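Local coordinates for phosphoenolpyruvate-protein phosphotransferase (Acinetobacter sp., PDB 3CI6), which probably transfers the phosphoryl group of phosphoenolpyruvate to a histidine of a partner protein, the chain here being its GAF domain, at residues D43-Y48 with L132-K137; M32-A37 with A61-N66. All coordinates share one frame; numbering follows the deposited sequence.

Contact 1 (D43-Y48 with L132-K137); sequences DVCSIY and LVVQNK
Strands 44-51 and 127-136 pair side by side in the antiparallel sheet of the GAF domain, and Val-44 with Gln-135 and Ser-46 with Val-133 are its hydrogen-bonded pairs here. Four backbone bonds result; Val-133 N to Ser-46 O, at 2.8 Å and 176°, is nearly straight. Cys-45 and Ile-47 lie in non-hydrogen-bonded pairs with Val-134 and Leu-132. On their face, Cys-45 SG, which chi1 (179°) sets beside its own carbonyl carbon, rests 3.7 Å from Leu-132 CD1. On the other face Tyr-48 CE1 lies 3.9 Å from Val-133 CG2, and a water donates to Gln-135 OE1 (2.8 Å) and bonds Ser-46 OG (2.7 Å), which also hydrogen-bonds Ser-62 OG. Beyond the last bridge, side chains take over: Asp-43 N donates to Asn-136 OD1 at 3.0 Å, from above the carbonyl plane, while Lys-137 N meets Asp-43 OD2 at 2.8 Å, nearly along the C-O bond. Asp-43 thus binds by both main chain and carboxylate where the strand pairing ends. Helix 25-40 lies on Cys-45 and Ile-47, helix 144-167 on Leu-132 and Val-134, and strands 56-63 and 116-124 flank the pair in the sheet.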
# COMPACT_ATOMS: atom_id res chain seq x y z
N ASP B 43 7.42 -21.40 3.10
CA ASP B 43 7.79 -22.25 1.97
C ASP B 43 7.40 -21.64 0.64
O ASP B 43 8.16 -21.72 -0.32
CB ASP B 43 7.14 -23.62 2.09
CG ASP B 43 7.66 -24.42 3.25
OD1 ASP B 43 8.89 -24.33 3.53
OD2 ASP B 43 6.86 -25.17 3.88
N VAL B 44 6.19 -21.07 0.58
CA VAL B 44 5.65 -20.54 -0.65
C VAL B 44 4.94 -19.23 -0.46
O VAL B 44 4.16 -19.08 0.47
CB VAL B 44 4.65 -21.54 -1.30
CG1 VAL B 44 3.98 -20.93 -2.54
CG2 VAL B 44 5.34 -22.87 -1.59
N CYS B 45 5.21 -18.26 -1.33
CA CYS B 45 4.38 -17.07 -1.44
C CYS B 45 4.11 -16.83 -2.92
O CYS B 45 5.05 -16.73 -3.70
CB CYS B 45 5.08 -15.89 -0.84
SG CYS B 45 4.08 -14.35 -0.98
N SER B 46 2.85 -16.74 -3.27
CA SER B 46 2.44 -16.55 -4.65
C SER B 46 1.40 -15.47 -4.75
O SER B 46 0.64 -15.23 -3.81
CB SER B 46 1.83 -17.82 -5.20
OG SER B 46 2.64 -18.96 -5.02
N ILE B 47 1.29 -14.89 -5.94
CA ILE B 47 0.24 -13.91 -6.19
C ILE B 47 -0.50 -14.27 -7.46
O ILE B 47 0.10 -14.61 -8.50
CB ILE B 47 0.77 -12.47 -6.23
CG1 ILE B 47 -0.37 -11.47 -6.35
CG2 ILE B 47 1.81 -12.31 -7.32
CD1 ILE B 47 -1.35 -11.54 -5.30
N TYR B 48 -1.82 -14.32 -7.32
CA TYR B 48 -2.73 -14.60 -8.43
C TYR B 48 -3.46 -13.31 -8.73
O TYR B 48 -4.10 -12.71 -7.84
CB TYR B 48 -3.74 -15.71 -8.01
CG TYR B 48 -3.12 -17.04 -7.73
CD1 TYR B 48 -2.62 -17.29 -6.48
CD2 TYR B 48 -3.03 -18.04 -8.70
CE1 TYR B 48 -2.01 -18.49 -6.17
CE2 TYR B 48 -2.42 -19.24 -8.38
CZ TYR B 48 -1.92 -19.44 -7.11
OH TYR B 48 -1.28 -20.64 -6.73
N LEU B 132 -3.23 -12.88 -2.70
CA LEU B 132 -1.90 -13.30 -2.27
C LEU B 132 -2.03 -14.55 -1.42
O LEU B 132 -2.90 -14.62 -0.54
CB LEU B 132 -1.26 -12.18 -1.48
CG LEU B 132 0.05 -12.71 -0.96
CD1 LEU B 132 1.11 -12.22 -1.77
CD2 LEU B 132 0.23 -12.62 0.54
N VAL B 133 -1.20 -15.55 -1.70
CA VAL B 133 -1.26 -16.81 -0.99
C VAL B 133 0.09 -17.13 -0.36
O VAL B 133 1.11 -17.09 -1.04
CB VAL B 133 -1.64 -17.92 -1.95
CG1 VAL B 133 -1.53 -19.26 -1.27
CG2 VAL B 133 -3.07 -17.68 -2.53
N VAL B 134 0.10 -17.44 0.93
CA VAL B 134 1.25 -17.95 1.65
C VAL B 134 0.91 -19.38 2.04
O VAL B 134 -0.17 -19.67 2.59
CB VAL B 134 1.56 -17.06 2.87
CG1 VAL B 134 2.41 -17.77 3.87
CG2 VAL B 134 2.20 -15.74 2.42
N GLN B 135 1.79 -20.31 1.72
CA GLN B 135 1.57 -21.73 2.04
C GLN B 135 2.80 -22.33 2.69
O GLN B 135 3.92 -21.92 2.40
CB GLN B 135 1.25 -22.55 0.80
CG GLN B 135 -0.12 -22.22 0.23
CD GLN B 135 -0.33 -22.93 -1.09
OE1 GLN B 135 0.35 -22.65 -2.10
NE2 GLN B 135 -1.25 -23.90 -1.08
N ASN B 136 2.59 -23.31 3.55
CA ASN B 136 3.67 -24.05 4.16
C ASN B 136 3.30 -25.52 4.18
O ASN B 136 2.12 -25.89 4.22
CB ASN B 136 3.93 -23.54 5.55
CG ASN B 136 4.41 -22.16 5.53
OD1 ASN B 136 5.62 -21.94 5.39
ND2 ASN B 136 3.49 -21.20 5.61
N LYS B 137 4.33 -26.35 4.16
CA LYS B 137 4.11 -27.79 4.15
C LYS B 137 3.35 -28.28 5.38
O LYS B 137 2.34 -28.99 5.28
CB LYS B 137 5.46 -28.49 3.98
CG LYS B 137 6.00 -28.34 2.59
CD LYS B 137 7.48 -28.72 2.56
CE LYS B 137 8.07 -28.48 1.20
NZ LYS B 137 9.42 -29.10 1.14
O HOH W 1 0.71 -20.58 -3.96

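Contact 2 (M32-A37 with A61-N66); sequences MVNQVA and ASKGLN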
# COMPACT_ATOMS: atom_id res chain seq x y z
N MSE B 32 7.67 -8.53 -4.35
CA MSE B 32 6.80 -8.80 -3.21
C MSE B 32 6.81 -10.26 -2.79
O MSE B 32 6.96 -10.56 -1.60
CB MSE B 32 5.37 -8.37 -3.46
CG MSE B 32 4.53 -8.44 -2.20
SE MSE B 32 2.79 -7.81 -2.57
CE MSE B 32 2.33 -9.13 -3.97
N VAL B 33 6.65 -11.19 -3.72
CA VAL B 33 6.58 -12.62 -3.29
C VAL B 33 7.89 -13.09 -2.66
O VAL B 33 7.90 -13.85 -1.69
CB VAL B 33 6.08 -13.59 -4.38
CG1 VAL B 33 4.68 -13.20 -4.80
CG2 VAL B 33 7.05 -13.70 -5.53
N ASN B 34 9.01 -12.66 -3.21
CA ASN B 34 10.31 -13.12 -2.70
C ASN B 34 10.61 -12.47 -1.35
O ASN B 34 11.09 -13.13 -0.44
CB ASN B 34 11.38 -12.83 -3.73
CG ASN B 34 11.37 -13.88 -4.82
OD1 ASN B 34 11.86 -15.00 -4.61
ND2 ASN B 34 10.74 -13.57 -5.95
N GLN B 35 10.32 -11.18 -1.24
CA GLN B 35 10.55 -10.50 0.02
C GLN B 35 9.62 -10.92 1.15
O GLN B 35 10.09 -11.07 2.28
CB GLN B 35 10.57 -8.98 -0.12
CG GLN B 35 11.63 -8.46 -1.04
CD GLN B 35 13.03 -8.62 -0.55
OE1 GLN B 35 13.28 -9.31 0.46
NE2 GLN B 35 13.96 -7.94 -1.20
N VAL B 36 8.37 -11.21 0.82
CA VAL B 36 7.43 -11.77 1.81
C VAL B 36 7.96 -13.14 2.27
O VAL B 36 8.03 -13.43 3.47
CB VAL B 36 6.01 -11.90 1.28
CG1 VAL B 36 5.15 -12.80 2.20
CG2 VAL B 36 5.38 -10.46 1.17
N ALA B 37 8.38 -13.99 1.34
CA ALA B 37 8.84 -15.33 1.73
C ALA B 37 10.05 -15.25 2.66
O ALA B 37 10.16 -16.03 3.63
CB ALA B 37 9.20 -16.13 0.50
N ALA B 61 3.30 -14.51 -10.08
CA ALA B 61 4.62 -14.55 -9.46
C ALA B 61 4.59 -15.54 -8.31
O ALA B 61 3.55 -15.72 -7.68
CB ALA B 61 5.02 -13.18 -8.97
N SER B 62 5.73 -16.16 -8.03
CA SER B 62 5.82 -17.07 -6.91
C SER B 62 7.24 -17.27 -6.45
O SER B 62 8.17 -17.38 -7.26
CB SER B 62 5.27 -18.45 -7.25
OG SER B 62 5.25 -19.30 -6.11
N LYS B 63 7.40 -17.32 -5.13
CA LYS B 63 8.59 -17.91 -4.51
C LYS B 63 8.16 -19.28 -3.99
O LYS B 63 7.27 -19.33 -3.15
CB LYS B 63 9.18 -17.03 -3.40
CG LYS B 63 10.42 -17.61 -2.69
CD LYS B 63 10.09 -18.81 -1.79
CE LYS B 63 11.12 -19.04 -0.67
NZ LYS B 63 10.79 -20.27 0.15
N GLY B 64 8.73 -20.36 -4.51
CA GLY B 64 8.49 -21.68 -3.99
C GLY B 64 7.75 -22.62 -4.91
O GLY B 64 8.01 -23.82 -4.87
N LEU B 65 6.84 -22.08 -5.74
CA LEU B 65 6.25 -22.90 -6.80
C LEU B 65 7.25 -23.05 -7.93
O LEU B 65 8.23 -22.31 -8.01
CB LEU B 65 4.93 -22.34 -7.31
CG LEU B 65 3.82 -22.29 -6.26
CD1 LEU B 65 2.52 -21.80 -6.96
CD2 LEU B 65 3.63 -23.60 -5.51
N ASN B 66 7.03 -24.01 -8.81
CA ASN B 66 7.92 -24.12 -9.96
C ASN B 66 7.76 -22.86 -10.82
O ASN B 66 6.66 -22.55 -11.19
CB ASN B 66 7.54 -25.37 -10.77
CG ASN B 66 8.61 -25.76 -11.75
OD1 ASN B 66 9.08 -24.91 -12.49
ND2 ASN B 66 8.99 -27.03 -11.77
O HOH W 2 10.63 -15.62 -7.83
O HOH W 3 11.63 -18.83 2.78
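The axes of helix 32-37 and strand 61-63 run 7.0 Å apart at closest and only 24° from parallel, with no direct hydrogen bond between the segments. Val-33 points at the strand and touches it with both methyls: CG1 lies 4.0 Å from Ala-61 O, while CG2 meets both the backbone N of Lys-63 (3.7 Å) and the Ala-61 methyl, CB (4.0 Å). Helix 25-40 here lies against one face of the GAF-domain sheet, and Val-33 and Ala-61 both also touch Ile-47 of the adjoining strand. Farther along, the aliphatic part of Lys-63 lies against the helix, with CD 3.6 Å from Ala-37 CB. The Lys-63 chain bends at chi2 (-71°), which turns it along the helix surface past that methyl, and NZ goes on to bond the carbonyls of Val-42 and Asp-43. Asn-34 OD1 comes 3.5 Å from Lys-63 CG, a contact with carbon, while Asn-34 ND2 donates to Asp-30 O. Two waters bridge the polar atoms: one accepts from Asn-34 ND2 at 2.8 Å and donates to Ser-62 O, the other links Lys-63 NZ with Ala-37 O. Where the strand runs out, Ser-62 OG accepts from Leu-65 N (3.2 Å, 153°), three residues on, in an ST motif.

From the N terminus the chain meets 32-37 on helix 25-40 first, then 43-48, 61-66 and finally 132-137, so the two contacts cross. Contact 2 closes a short loop of 23 intervening residues that contains the first strand segment of contact 1; contact 1 closes a longer one of 83 residues, which contains 61-66. Their centres lie 7 Å apart and they touch directly: Cys-45 O is 2.8 Å from Lys-63 N, a probable hydrogen bond between neighbouring strands, and lies 3.4 Å from Val-33 CB. Strand 44-51 lies between strand 127-136 on one edge and strand 56-63 on the other: helix, first strand and second strand are consecutive, while strand 127-136 returns much later.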